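Local coordinates for protein pyocin S5 (Pseudomonas aeruginosa PAO1, PDB 6THK) that is a bacteriocin that is imported into Pseudomonas aeruginosa and probably kills by forming pores that depolarise the cytoplasmic membrane, at residues 104-107 with 108-112. The protein carries 1 engineered substitution. Sequence-based numbering, arbitrary orientation.
Sequences AVLH and KMESD
V105 and M109 meet one turn apart on the same face of an alpha-helix, a local i to i+4 contact within helix 95-121 of this elongated, largely helical toxin. The backbone bonds continue through the segment: M109 N donates to V105 O at 3.0 Å, and E110 N to L106 O at 2.9 Å, while the bond from K108 N to A104 O is weak. On the buried face CG1 of V105 lies 3.9 Å from SD of M109, the two side chains passing each other at a slant. V105 has CG1 anti to its own nitrogen (chi1 164°), which sets that methyl beside the carbonyl carbon and next to the sulfur. V105 rests on L184 of helix 157-212 and Q78 of helix 42-87, M109 on A180 and V75 of the same two helices. L106 also leans on helix 157-212, and E110 reaches across to it, its OE1 in a salt bridge with R185. The extended E110 chain runs back past L106, bringing OE2 to 3.6 Å from ND1 of H107, with carboxylate and imidazole planes 66° apart. On the exposed side K108, bent at chi2, sends NZ to the syn lone pair of D112 OD1, a 3.1 Å salt bridge. Nearby, the S111 hydroxyl has one proton and two possible acceptors, the choice not settled: OG lies 2.8 Å from K108 O and 3.0 Å from H107 O.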
# COMPACT_ATOMS: atom_id res chain seq x y z
N ALA A 104 -35.67 35.84 -5.23
CA ALA A 104 -36.65 36.11 -6.29
C ALA A 104 -37.51 37.33 -5.96
O ALA A 104 -37.73 38.19 -6.83
CB ALA A 104 -37.53 34.90 -6.50
N VAL A 105 -37.99 37.39 -4.70
CA VAL A 105 -38.81 38.47 -4.16
C VAL A 105 -37.99 39.77 -4.11
O VAL A 105 -38.49 40.81 -4.56
CB VAL A 105 -39.40 38.05 -2.78
CG1 VAL A 105 -39.93 39.24 -2.00
CG2 VAL A 105 -40.49 37.00 -2.97
N LEU A 106 -36.73 39.68 -3.61
CA LEU A 106 -35.80 40.80 -3.52
C LEU A 106 -35.46 41.38 -4.87
O LEU A 106 -35.35 42.60 -4.98
CB LEU A 106 -34.51 40.40 -2.77
CG LEU A 106 -33.52 41.52 -2.38
CD1 LEU A 106 -34.21 42.64 -1.63
CD2 LEU A 106 -32.40 40.96 -1.53
N HIS A 107 -35.30 40.52 -5.90
CA HIS A 107 -34.98 41.00 -7.24
C HIS A 107 -36.11 41.82 -7.85
O HIS A 107 -35.86 42.83 -8.52
CB HIS A 107 -34.54 39.85 -8.16
CG HIS A 107 -33.58 40.30 -9.23
ND1 HIS A 107 -32.36 40.88 -8.91
CD2 HIS A 107 -33.71 40.27 -10.58
CE1 HIS A 107 -31.78 41.17 -10.06
NE2 HIS A 107 -32.56 40.82 -11.10
N LYS A 108 -37.37 41.43 -7.55
CA LYS A 108 -38.58 42.13 -7.99
C LYS A 108 -38.72 43.47 -7.25
O LYS A 108 -39.08 44.47 -7.87
CB LYS A 108 -39.84 41.23 -7.81
CG LYS A 108 -41.20 41.90 -8.07
CD LYS A 108 -41.36 42.45 -9.49
CE LYS A 108 -42.60 43.29 -9.63
NZ LYS A 108 -42.62 44.04 -10.92
N MET A 109 -38.41 43.48 -5.94
CA MET A 109 -38.45 44.66 -5.08
C MET A 109 -37.41 45.69 -5.48
O MET A 109 -37.71 46.88 -5.45
CB MET A 109 -38.23 44.27 -3.63
CG MET A 109 -39.50 43.94 -2.90
SD MET A 109 -39.21 42.98 -1.41
CE MET A 109 -38.34 44.12 -0.44
N GLU A 110 -36.19 45.23 -5.83
CA GLU A 110 -35.08 46.07 -6.28
C GLU A 110 -35.39 46.75 -7.63
O GLU A 110 -34.93 47.87 -7.86
CB GLU A 110 -33.79 45.24 -6.44
CG GLU A 110 -33.00 44.97 -5.17
CD GLU A 110 -31.83 44.02 -5.33
OE1 GLU A 110 -30.99 43.96 -4.41
OE2 GLU A 110 -31.75 43.30 -6.36
N SER A 111 -36.11 46.05 -8.54
CA SER A 111 -36.45 46.58 -9.86
C SER A 111 -37.54 47.64 -9.78
O SER A 111 -37.45 48.65 -10.48
CB SER A 111 -36.79 45.48 -10.86
OG SER A 111 -37.61 44.49 -10.26
N ASP A 112 -38.52 47.44 -8.86
CA ASP A 112 -39.59 48.39 -8.55
C ASP A 112 -38.95 49.60 -7.89
O ASP A 112 -39.31 50.73 -8.25
CB ASP A 112 -40.64 47.79 -7.62
CG ASP A 112 -41.44 46.65 -8.21
OD1 ASP A 112 -41.34 46.42 -9.44
OD2 ASP A 112 -42.17 45.97 -7.45